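Local coordinates for protein hydrogenase maturation factor (Thermoanaerobacter tengcongensis, PDB 3VTH) that probably transfers the carbamoyl group of carbamoyl phosphate, with use of ATP, to the C-terminal cysteine of HypE during the maturation of [NiFe]-hydrogenases, at residues F600-G609 and P649-Y660; T513-I522 and F530-Y538. One frame throughout, in Å; residues are numbered along the deposited sequence.

Interaction 1 of 2, residues F600-G609 and P649-Y660; sequences FFDAVAALIG and PELILRQIYEDY. With AP2 (phosphomethylphosphonic acid adenosyl ester), chain H.
Apolar packing between two helices that run nearly the same way, their axes 10.5 Å apart and crossing at -23°, joins 600-609 to 649-660 in the Kae1-like second subdomain. Leu-653 is a knob in a hole formed by Phe-600, Ala-603, Val-604 and Leu-607. Its CD2 lies 3.6 Å from Leu-607 CD1, the two leucines crossing at about a right angle, while the short methyl of Ala-603 leaves room for the other branch. At the N-terminal end Phe-600 carries its CG trans to the backbone N (chi1 -162°), which swings the ring across so that its face meets Pro-649. Pro-649 CB sits over the middle of that face, 3.6 Å from the centroid, in a CH-pi contact that suits the flat phenyl, and Ile-652 and Leu-653 border the ring edge. The first helix closes with a Schellman motif whose C-prime residue is Gly-609, a glycine at positive phi. There Ile-608 lays its CA over the face of the Tyr-660 ring, 4.0 Å from the centroid, and presses CG2 tightly against Ile-656 CG2 at 3.5 Å. Phe-673 of helix 666-692 meets Phe-600 edge-to-face, and Phe-558 of helix 551-559 touches Leu-653. On another side of the first helix, the adenine C2 of AP2 lies over one face of the Phe-601 ring, toward its rim, 3.6 Å from Phe-601 CE1, in the nucleotide pocket.

Interaction 2 of 2, residues T513-I522 and F530-Y538; sequences TDGNVWGAEI and FERIAHLKY
Strands 517-525 and 530-542 form an antiparallel hairpin with a classic beta bulge, in which Ile-533 N and Ala-534 N both donate to Ile-522 O while Ile-522 N returns a nearly straight bond (173°) to Ala-534 O. Arg-532 lays its guanidinium flat on the Trp-518 indole, centres 3.7 Å apart and planes at 17°, a cation-pi stack; His-535 CD2 covers the opposite face. Arginine suits this place because a flat cation can stack while its N-H groups bond acceptors round its edge. Side-on, NE and NH2 both grip Glu-521 OE2, with NE at 2.8 Å; end-on, NH1 and NH2 share Tyr-538 OH. That hydroxyl donates to the syn lone pair of Asp-514 OD2 at 2.5 Å, and Arg-532 NH1 makes a long, weak salt bridge to Asp-514 OD2 (3.4 Å). Asp-514 OD1 accepts from Asn-516 N, closing an Asx turn, and from Trp-518 NE1. A leucine in place of Arg-532 would probably leave the Glu-521 carboxylate without its charged mate and the tyrosine hydroxyl without two donors. Glu-521 OE1 accepts from Gly-519 N and Ala-520 N and is hydrogen-bonded to the Ser-595 hydroxyl as well; strand 645-647 flanks Ala-534 and His-535, and helix 666-692 packs on Ile-522.

Interaction 2 comes first along the chain and closes before interaction 1 opens. Their centres lie 21 Å apart, within the same Kae1-like second subdomain, yet they touch: Phe-600 CD2 packs 3.7 Å from Leu-536 CD1, and Pro-649 CD approaches Lys-537 N. The hairpin of interaction 2 belongs to the large mixed sheet, and the segments of interaction 1 abut its strand 530-542 at their N-terminal ends. Helix 666-692 lies against both contacts. The two thus pack against each other within one subdomain, interaction 1 contributing Phe-601 to the AP2 pocket and interaction 2 lying close to an iron ligand: the side chain of Trp-518 is about 6 Å from that of Asp-507.

Interaction 1 of 2, residues F600-G609 and P649-Y660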
loop_
_atom_site.group_PDB
_atom_site.type_symbol
_atom_site.label_atom_id
_atom_site.label_comp_id
_atom_site.label_asym_id
_atom_site.label_seq_id
_atom_site.Cartn_x
_atom_site.Cartn_y
_atom_site.Cartn_z
ATOM N N PHE A 600 7.213 -21.746 -10.083
ATOM C CA PHE A 600 8.572 -21.976 -10.621
ATOM C C PHE A 600 9.611 -21.676 -9.530
ATOM O O PHE A 600 10.488 -22.518 -9.235
ATOM C CB PHE A 600 8.808 -21.127 -11.890
ATOM C CG PHE A 600 9.960 -21.581 -12.775
ATOM C CD1 PHE A 600 10.757 -22.686 -12.461
ATOM C CD2 PHE A 600 10.275 -20.841 -13.924
ATOM C CE1 PHE A 600 11.827 -23.078 -13.298
ATOM C CE2 PHE A 600 11.348 -21.220 -14.758
ATOM C CZ PHE A 600 12.127 -22.343 -14.438
ATOM N N PHE A 601 9.499 -20.501 -8.908
ATOM C CA PHE A 601 10.364 -20.155 -7.774
ATOM C C PHE A 601 10.286 -21.189 -6.650
ATOM O O PHE A 601 11.324 -21.610 -6.137
ATOM C CB PHE A 601 10.043 -18.754 -7.223
ATOM C CG PHE A 601 10.879 -17.664 -7.839
ATOM C CD1 PHE A 601 11.845 -17.001 -7.078
ATOM C CD2 PHE A 601 10.701 -17.300 -9.178
ATOM C CE1 PHE A 601 12.628 -15.976 -7.647
ATOM C CE2 PHE A 601 11.477 -16.276 -9.754
ATOM C CZ PHE A 601 12.450 -15.624 -8.987
ATOM N N ASP A 602 9.071 -21.618 -6.289
ATOM C CA ASP A 602 8.921 -22.620 -5.209
ATOM C C ASP A 602 9.584 -23.954 -5.570
ATOM O O ASP A 602 10.209 -24.593 -4.718
ATOM C CB ASP A 602 7.452 -22.857 -4.854
ATOM C CG ASP A 602 6.835 -21.693 -4.077
ATOM O OD1 ASP A 602 7.579 -20.791 -3.622
ATOM O OD2 ASP A 602 5.592 -21.683 -3.944
ATOM N N ALA A 603 9.444 -24.368 -6.832
ATOM C CA ALA A 603 10.090 -25.602 -7.318
ATOM C C ALA A 603 11.622 -25.549 -7.175
ATOM O O ALA A 603 12.267 -26.517 -6.729
ATOM C CB ALA A 603 9.686 -25.884 -8.778
ATOM N N VAL A 604 12.214 -24.427 -7.581
ATOM C CA VAL A 604 13.662 -24.213 -7.419
ATOM C C VAL A 604 14.072 -24.248 -5.953
ATOM O O VAL A 604 15.038 -24.934 -5.593
ATOM C CB VAL A 604 14.126 -22.868 -8.044
ATOM C CG1 VAL A 604 15.616 -22.601 -7.736
ATOM C CG2 VAL A 604 13.860 -22.869 -9.553
ATOM N N ALA A 605 13.344 -23.524 -5.103
ATOM C CA ALA A 605 13.709 -23.450 -3.676
ATOM C C ALA A 605 13.712 -24.847 -3.019
ATOM O O ALA A 605 14.630 -25.181 -2.253
ATOM C CB ALA A 605 12.792 -22.498 -2.923
ATOM N N ALA A 606 12.704 -25.652 -3.352
ATOM C CA ALA A 606 12.579 -27.021 -2.836
ATOM C C ALA A 606 13.695 -27.933 -3.355
ATOM O O ALA A 606 14.279 -28.710 -2.604
ATOM C CB ALA A 606 11.202 -27.606 -3.199
ATOM N N LEU A 607 13.987 -27.810 -4.648
ATOM C CA LEU A 607 14.960 -28.662 -5.312
ATOM C C LEU A 607 16.358 -28.430 -4.799
ATOM O O LEU A 607 17.134 -29.378 -4.688
ATOM C CB LEU A 607 14.924 -28.467 -6.831
ATOM C CG LEU A 607 13.818 -29.260 -7.535
ATOM C CD1 LEU A 607 13.652 -28.791 -8.981
ATOM C CD2 LEU A 607 14.118 -30.771 -7.483
ATOM N N ILE A 608 16.703 -27.178 -4.508
ATOM C CA ILE A 608 18.045 -26.914 -3.975
ATOM C C ILE A 608 18.075 -26.845 -2.446
ATOM O O ILE A 608 19.059 -26.403 -1.849
ATOM C CB ILE A 608 18.744 -25.719 -4.665
ATOM C CG1 ILE A 608 18.076 -24.384 -4.298
ATOM C CG2 ILE A 608 18.736 -25.933 -6.200
ATOM C CD1 ILE A 608 18.852 -23.168 -4.793
ATOM N N GLY A 609 16.998 -27.307 -1.821
ATOM C CA GLY A 609 16.964 -27.460 -0.373
ATOM C C GLY A 609 16.944 -26.172 0.431
ATOM O O GLY A 609 17.416 -26.154 1.571
ATOM N N PRO A 649 9.749 -25.071 -18.041
ATOM C CA PRO A 649 10.550 -24.856 -16.846
ATOM C C PRO A 649 11.319 -26.087 -16.374
ATOM O O PRO A 649 12.353 -25.927 -15.737
ATOM C CB PRO A 649 9.514 -24.426 -15.802
ATOM C CG PRO A 649 8.249 -24.950 -16.281
ATOM C CD PRO A 649 8.315 -24.862 -17.771
ATOM N N GLU A 650 10.843 -27.294 -16.692
ATOM C CA GLU A 650 11.544 -28.500 -16.240
ATOM C C GLU A 650 12.953 -28.642 -16.844
ATOM O O GLU A 650 13.846 -29.165 -16.193
ATOM C CB GLU A 650 10.716 -29.769 -16.469
ATOM C CG GLU A 650 11.298 -31.029 -15.786
ATOM C CD GLU A 650 12.357 -31.775 -16.630
ATOM O OE1 GLU A 650 12.246 -31.779 -17.878
ATOM O OE2 GLU A 650 13.297 -32.369 -16.040
ATOM N N LEU A 651 13.134 -28.187 -18.088
ATOM C CA LEU A 651 14.456 -28.218 -18.743
ATOM C C LEU A 651 15.498 -27.348 -18.026
ATOM O O LEU A 651 16.700 -27.664 -18.008
ATOM C CB LEU A 651 14.318 -27.793 -20.210
ATOM C CG LEU A 651 13.413 -28.695 -21.066
ATOM C CD1 LEU A 651 13.290 -28.170 -22.494
ATOM C CD2 LEU A 651 13.947 -30.137 -21.052
ATOM N N ILE A 652 15.021 -26.255 -17.445
ATOM C CA ILE A 652 15.829 -25.362 -16.636
ATOM C C ILE A 652 16.081 -26.013 -15.271
ATOM O O ILE A 652 17.207 -25.975 -14.764
ATOM C CB ILE A 652 15.123 -23.981 -16.481
ATOM C CG1 ILE A 652 15.089 -23.270 -17.836
ATOM C CG2 ILE A 652 15.819 -23.094 -15.426
ATOM C CD1 ILE A 652 14.068 -22.185 -17.930
ATOM N N LEU A 653 15.041 -26.639 -14.701
ATOM C CA LEU A 653 15.193 -27.362 -13.428
ATOM C C LEU A 653 16.242 -28.480 -13.526
ATOM O O LEU A 653 16.949 -28.737 -12.559
ATOM C CB LEU A 653 13.856 -27.918 -12.910
ATOM C CG LEU A 653 12.771 -26.924 -12.473
ATOM C CD1 LEU A 653 11.506 -27.681 -12.057
ATOM C CD2 LEU A 653 13.255 -26.029 -11.331
ATOM N N ARG A 654 16.350 -29.126 -14.686
ATOM C CA ARG A 654 17.413 -30.137 -14.905
ATOM C C ARG A 654 18.809 -29.595 -14.678
ATOM O O ARG A 654 19.618 -30.247 -14.028
ATOM C CB ARG A 654 17.374 -30.684 -16.321
ATOM C CG ARG A 654 16.344 -31.733 -16.501
ATOM C CD ARG A 654 16.476 -32.436 -17.827
ATOM N NE ARG A 654 15.144 -32.822 -18.277
ATOM C CZ ARG A 654 14.877 -33.401 -19.440
ATOM N NH1 ARG A 654 15.859 -33.679 -20.282
ATOM N NH2 ARG A 654 13.625 -33.704 -19.750
ATOM N N GLN A 655 19.090 -28.413 -15.231
ATOM C CA GLN A 655 20.410 -27.775 -15.099
ATOM C C GLN A 655 20.653 -27.284 -13.663
ATOM O O GLN A 655 21.767 -27.363 -13.156
ATOM C CB GLN A 655 20.551 -26.614 -16.091
ATOM C CG GLN A 655 20.484 -27.015 -17.593
ATOM C CD GLN A 655 20.087 -25.845 -18.465
ATOM O OE1 GLN A 655 18.922 -25.721 -18.878
ATOM N NE2 GLN A 655 21.019 -24.939 -18.686
ATOM N N ILE A 656 19.606 -26.765 -13.027
ATOM C CA ILE A 656 19.672 -26.338 -11.627
ATOM C C ILE A 656 20.038 -27.496 -10.700
ATOM O O ILE A 656 20.937 -27.356 -9.857
ATOM C CB ILE A 656 18.348 -25.709 -11.171
ATOM C CG1 ILE A 656 18.218 -24.303 -11.758
ATOM C CG2 ILE A 656 18.268 -25.654 -9.636
ATOM C CD1 ILE A 656 16.816 -23.709 -11.652
ATOM N N TYR A 657 19.341 -28.621 -10.855
ATOM C CA TYR A 657 19.633 -29.829 -10.080
ATOM C C TYR A 657 21.034 -30.378 -10.373
ATOM O O TYR A 657 21.710 -30.885 -9.471
ATOM C CB TYR A 657 18.552 -30.899 -10.302
ATOM C CG TYR A 657 18.809 -32.227 -9.611
ATOM C CD1 TYR A 657 18.452 -32.438 -8.273
ATOM C CD2 TYR A 657 19.400 -33.275 -10.301
ATOM C CE1 TYR A 657 18.684 -33.685 -7.642
ATOM C CE2 TYR A 657 19.641 -34.508 -9.693
ATOM C CZ TYR A 657 19.286 -34.710 -8.363
ATOM O OH TYR A 657 19.566 -35.955 -7.795
ATOM N N GLU A 658 21.464 -30.281 -11.628
ATOM C CA GLU A 658 22.818 -30.681 -11.994
ATOM C C GLU A 658 23.853 -29.836 -11.257
ATOM O O GLU A 658 24.840 -30.367 -10.737
ATOM C CB GLU A 658 23.048 -30.565 -13.500
ATOM C CG GLU A 658 22.482 -31.703 -14.319
ATOM C CD GLU A 658 23.020 -31.682 -15.738
ATOM O OE1 GLU A 658 22.738 -30.706 -16.473
ATOM O OE2 GLU A 658 23.743 -32.632 -16.106
ATOM N N ASP A 659 23.623 -28.524 -11.224
ATOM C CA ASP A 659 24.506 -27.622 -10.491
ATOM C C ASP A 659 24.532 -27.980 -9.015
ATOM O O ASP A 659 25.589 -27.960 -8.388
ATOM C CB ASP A 659 24.104 -26.157 -10.686
ATOM C CG ASP A 659 24.625 -25.573 -12.005
ATOM O OD1 ASP A 659 25.312 -26.277 -12.758
ATOM O OD2 ASP A 659 24.350 -24.396 -12.289
ATOM N N TYR A 660 23.369 -28.332 -8.482
ATOM C CA TYR A 660 23.215 -28.635 -7.069
ATOM C C TYR A 660 23.981 -29.902 -6.692
ATOM O O TYR A 660 24.720 -29.912 -5.706
ATOM C CB TYR A 660 21.734 -28.757 -6.709
ATOM C CG TYR A 660 21.461 -29.039 -5.250
ATOM C CD1 TYR A 660 21.849 -28.133 -4.264
ATOM C CD2 TYR A 660 20.795 -30.198 -4.853
ATOM C CE1 TYR A 660 21.603 -28.383 -2.918
ATOM C CE2 TYR A 660 20.539 -30.456 -3.495
ATOM C CZ TYR A 660 20.946 -29.542 -2.543
ATOM O OH TYR A 660 20.705 -29.770 -1.201
HETATM P PB AP2 H . -1.550 -14.231 -6.944
HETATM O O1B AP2 H . -0.308 -15.061 -7.154
HETATM O O2B AP2 H . -2.025 -13.429 -8.117
HETATM O O3B AP2 H . -2.628 -15.003 -6.224
HETATM C C3A AP2 H . -1.000 -13.016 -5.717
HETATM P PA AP2 H . 0.242 -11.829 -6.308
HETATM O O1A AP2 H . 0.271 -10.848 -5.145
HETATM O O2A AP2 H . 0.054 -11.312 -7.713
HETATM O "O5'" AP2 H . 1.622 -12.675 -6.351
HETATM C "C5'" AP2 H . 2.189 -13.075 -5.109
HETATM C "C4'" AP2 H . 3.214 -14.129 -5.460
HETATM O "O4'" AP2 H . 4.354 -13.509 -6.056
HETATM C "C3'" AP2 H . 3.750 -14.850 -4.239
HETATM O "O3'" AP2 H . 2.830 -15.853 -3.794
HETATM C "C2'" AP2 H . 5.044 -15.402 -4.802
HETATM O "O2'" AP2 H . 4.708 -16.602 -5.509
HETATM C "C1'" AP2 H . 5.512 -14.303 -5.766
HETATM N N9 AP2 H . 6.580 -13.532 -5.067
HETATM C C8 AP2 H . 6.462 -12.777 -3.946
HETATM N N7 AP2 H . 7.659 -12.261 -3.558
HETATM C C5 AP2 H . 8.580 -12.685 -4.445
HETATM C C6 AP2 H . 10.044 -12.517 -4.630
HETATM N N6 AP2 H . 10.781 -11.763 -3.776
HETATM N N1 AP2 H . 10.618 -13.153 -5.688
HETATM C C2 AP2 H . 9.906 -13.893 -6.566
HETATM N N3 AP2 H . 8.576 -14.097 -6.447
HETATM C C4 AP2 H . 7.875 -13.529 -5.426
#

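Interaction 2 of 2, residues T513-I522 and F530-Y538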
loop_
_atom_site.group_PDB
_atom_site.type_symbol
_atom_site.label_atom_id
_atom_site.label_comp_id
_atom_site.label_asym_id
_atom_site.label_seq_id
_atom_site.Cartn_x
_atom_site.Cartn_y
_atom_site.Cartn_z
ATOM N N THR A 513 -8.167 -18.310 -18.574
ATOM C CA THR A 513 -9.413 -18.506 -19.336
ATOM C C THR A 513 -9.537 -19.919 -19.913
ATOM O O THR A 513 -10.567 -20.273 -20.495
ATOM C CB THR A 513 -9.524 -17.495 -20.495
ATOM O OG1 THR A 513 -8.356 -17.595 -21.318
ATOM C CG2 THR A 513 -9.619 -16.063 -19.944
ATOM N N ASP A 514 -8.478 -20.717 -19.765
ATOM C CA ASP A 514 -8.501 -22.072 -20.268
ATOM C C ASP A 514 -8.663 -23.108 -19.145
ATOM O O ASP A 514 -8.371 -24.300 -19.339
ATOM C CB ASP A 514 -7.242 -22.354 -21.105
ATOM C CG ASP A 514 -5.942 -22.239 -20.287
ATOM O OD1 ASP A 514 -5.975 -21.784 -19.118
ATOM O OD2 ASP A 514 -4.880 -22.575 -20.845
ATOM N N GLY A 515 -9.125 -22.650 -17.984
ATOM C CA GLY A 515 -9.336 -23.530 -16.823
ATOM C C GLY A 515 -8.045 -23.883 -16.096
ATOM O O GLY A 515 -8.038 -24.729 -15.187
ATOM N N ASN A 516 -6.942 -23.264 -16.501
ATOM C CA ASN A 516 -5.677 -23.523 -15.824
ATOM C C ASN A 516 -5.256 -22.323 -15.020
ATOM O O ASN A 516 -5.830 -21.241 -15.163
ATOM C CB ASN A 516 -4.591 -23.937 -16.824
ATOM C CG ASN A 516 -4.914 -25.257 -17.524
ATOM O OD1 ASN A 516 -5.451 -26.184 -16.914
ATOM N ND2 ASN A 516 -4.602 -25.338 -18.819
ATOM N N VAL A 517 -4.269 -22.519 -14.154
ATOM C CA VAL A 517 -3.701 -21.437 -13.372
ATOM C C VAL A 517 -2.637 -20.721 -14.203
ATOM O O VAL A 517 -1.777 -21.379 -14.809
ATOM C CB VAL A 517 -3.071 -21.986 -12.077
ATOM C CG1 VAL A 517 -2.275 -20.904 -11.340
ATOM C CG2 VAL A 517 -4.162 -22.605 -11.173
ATOM N N TRP A 518 -2.711 -19.388 -14.242
ATOM C CA TRP A 518 -1.770 -18.557 -14.992
ATOM C C TRP A 518 -0.892 -17.796 -14.006
ATOM O O TRP A 518 -1.174 -17.789 -12.800
ATOM C CB TRP A 518 -2.524 -17.559 -15.867
ATOM C CG TRP A 518 -3.224 -18.133 -17.070
ATOM C CD1 TRP A 518 -3.450 -19.461 -17.358
ATOM C CD2 TRP A 518 -3.846 -17.382 -18.129
ATOM N NE1 TRP A 518 -4.160 -19.570 -18.532
ATOM C CE2 TRP A 518 -4.406 -18.316 -19.031
ATOM C CE3 TRP A 518 -3.966 -16.011 -18.407
ATOM C CZ2 TRP A 518 -5.096 -17.923 -20.199
ATOM C CZ3 TRP A 518 -4.642 -15.617 -19.570
ATOM C CH2 TRP A 518 -5.191 -16.575 -20.452
ATOM N N GLY A 519 0.152 -17.133 -14.491
ATOM C CA GLY A 519 1.120 -16.503 -13.566
ATOM C C GLY A 519 2.527 -16.371 -14.115
ATOM O O GLY A 519 3.436 -15.916 -13.422
ATOM N N ALA A 520 2.707 -16.761 -15.370
ATOM C CA ALA A 520 3.959 -16.530 -16.061
ATOM C C ALA A 520 3.625 -16.224 -17.505
ATOM O O ALA A 520 3.986 -16.976 -18.423
ATOM C CB ALA A 520 4.862 -17.752 -15.937
ATOM N N GLU A 521 2.931 -15.106 -17.695
ATOM C CA GLU A 521 2.270 -14.802 -18.959
ATOM C C GLU A 521 2.870 -13.584 -19.641
ATOM O O GLU A 521 3.257 -12.624 -18.973
ATOM C CB GLU A 521 0.782 -14.515 -18.711
ATOM C CG GLU A 521 0.123 -15.467 -17.696
ATOM C CD GLU A 521 0.256 -16.906 -18.111
ATOM O OE1 GLU A 521 0.720 -17.727 -17.282
ATOM O OE2 GLU A 521 -0.076 -17.205 -19.281
ATOM N N ILE A 522 2.941 -13.639 -20.968
ATOM C CA ILE A 522 3.194 -12.450 -21.761
ATOM C C ILE A 522 1.961 -12.214 -22.606
ATOM O O ILE A 522 1.502 -13.089 -23.350
ATOM C CB ILE A 522 4.432 -12.532 -22.705
ATOM C CG1 ILE A 522 5.638 -13.188 -22.038
ATOM C CG2 ILE A 522 4.784 -11.123 -23.261
ATOM C CD1 ILE A 522 6.184 -12.495 -20.896
ATOM N N PHE A 530 -7.026 -8.399 -24.272
ATOM C CA PHE A 530 -5.686 -8.962 -24.204
ATOM C C PHE A 530 -5.567 -10.141 -25.157
ATOM O O PHE A 530 -6.567 -10.788 -25.486
ATOM C CB PHE A 530 -5.333 -9.372 -22.764
ATOM C CG PHE A 530 -6.005 -10.641 -22.311
ATOM C CD1 PHE A 530 -5.393 -11.888 -22.511
ATOM C CD2 PHE A 530 -7.236 -10.601 -21.693
ATOM C CE1 PHE A 530 -6.024 -13.071 -22.109
ATOM C CE2 PHE A 530 -7.858 -11.775 -21.274
ATOM C CZ PHE A 530 -7.255 -13.008 -21.479
ATOM N N GLU A 531 -4.349 -10.384 -25.628
ATOM C CA GLU A 531 -4.027 -11.598 -26.361
ATOM C C GLU A 531 -2.875 -12.271 -25.614
ATOM O O GLU A 531 -1.888 -11.623 -25.288
ATOM C CB GLU A 531 -3.642 -11.301 -27.823
ATOM C CG GLU A 531 -3.217 -12.586 -28.583
ATOM C CD GLU A 531 -2.835 -12.378 -30.060
ATOM O OE1 GLU A 531 -2.804 -11.220 -30.541
ATOM O OE2 GLU A 531 -2.550 -13.394 -30.735
ATOM N N ARG A 532 -3.018 -13.558 -25.325
ATOM C CA ARG A 532 -1.977 -14.304 -24.640
ATOM C C ARG A 532 -0.951 -14.753 -25.670
ATOM O O ARG A 532 -1.286 -15.477 -26.607
ATOM C CB ARG A 532 -2.583 -15.529 -23.970
ATOM C CG ARG A 532 -1.647 -16.207 -22.984
ATOM C CD ARG A 532 -2.191 -17.599 -22.679
ATOM N NE ARG A 532 -1.594 -18.152 -21.469
ATOM C CZ ARG A 532 -1.821 -19.385 -21.045
ATOM N NH1 ARG A 532 -2.619 -20.195 -21.748
ATOM N NH2 ARG A 532 -1.245 -19.802 -19.929
ATOM N N ILE A 533 0.299 -14.338 -25.496
ATOM C CA ILE A 533 1.321 -14.577 -26.515
ATOM C C ILE A 533 2.272 -15.690 -26.095
ATOM O O ILE A 533 2.725 -16.475 -26.931
ATOM C CB ILE A 533 2.132 -13.297 -26.815
ATOM C CG1 ILE A 533 1.191 -12.137 -27.177
ATOM C CG2 ILE A 533 3.176 -13.539 -27.928
ATOM C CD1 ILE A 533 0.396 -12.362 -28.464
ATOM N N ALA A 534 2.580 -15.745 -24.802
ATOM C CA ALA A 534 3.590 -16.695 -24.302
ATOM C C ALA A 534 3.292 -17.075 -22.857
ATOM O O ALA A 534 2.668 -16.313 -22.128
ATOM C CB ALA A 534 5.020 -16.102 -24.421
ATOM N N HIS A 535 3.714 -18.275 -22.469
ATOM C CA HIS A 535 3.541 -18.751 -21.101
ATOM C C HIS A 535 4.513 -19.890 -20.825
ATOM O O HIS A 535 5.222 -20.319 -21.719
ATOM C CB HIS A 535 2.087 -19.189 -20.860
ATOM C CG HIS A 535 1.638 -20.348 -21.699
ATOM N ND1 HIS A 535 1.726 -21.655 -21.266
ATOM C CD2 HIS A 535 1.039 -20.397 -22.918
ATOM C CE1 HIS A 535 1.231 -22.459 -22.193
ATOM N NE2 HIS A 535 0.805 -21.723 -23.203
ATOM N N LEU A 536 4.556 -20.362 -19.587
ATOM C CA LEU A 536 5.359 -21.542 -19.234
ATOM C C LEU A 536 4.585 -22.827 -19.518
ATOM O O LEU A 536 3.362 -22.837 -19.385
ATOM C CB LEU A 536 5.772 -21.485 -17.761
ATOM C CG LEU A 536 6.788 -20.406 -17.371
ATOM C CD1 LEU A 536 7.137 -20.490 -15.864
ATOM C CD2 LEU A 536 8.066 -20.494 -18.221
ATOM N N LYS A 537 5.285 -23.895 -19.934
ATOM C CA LYS A 537 4.635 -25.177 -20.213
ATOM C C LYS A 537 3.917 -25.652 -18.954
ATOM O O LYS A 537 4.520 -25.723 -17.880
ATOM C CB LYS A 537 5.637 -26.245 -20.701
ATOM C CG LYS A 537 4.963 -27.551 -21.167
ATOM C CD LYS A 537 6.000 -28.637 -21.530
ATOM C CE LYS A 537 5.311 -29.903 -22.084
ATOM N NZ LYS A 537 6.349 -30.962 -22.336
ATOM N N TYR A 538 2.617 -25.923 -19.084
ATOM C CA TYR A 538 1.777 -26.323 -17.944
ATOM C C TYR A 538 2.333 -27.527 -17.180
ATOM O O TYR A 538 2.681 -28.526 -17.797
ATOM C CB TYR A 538 0.369 -26.668 -18.435
ATOM C CG TYR A 538 -0.457 -25.456 -18.766
ATOM C CD1 TYR A 538 -0.669 -24.466 -17.812
ATOM C CD2 TYR A 538 -1.050 -25.309 -20.022
ATOM C CE1 TYR A 538 -1.436 -23.340 -18.097
ATOM C CE2 TYR A 538 -1.825 -24.193 -20.315
ATOM C CZ TYR A 538 -2.002 -23.210 -19.332
ATOM O OH TYR A 538 -2.763 -22.097 -19.570
#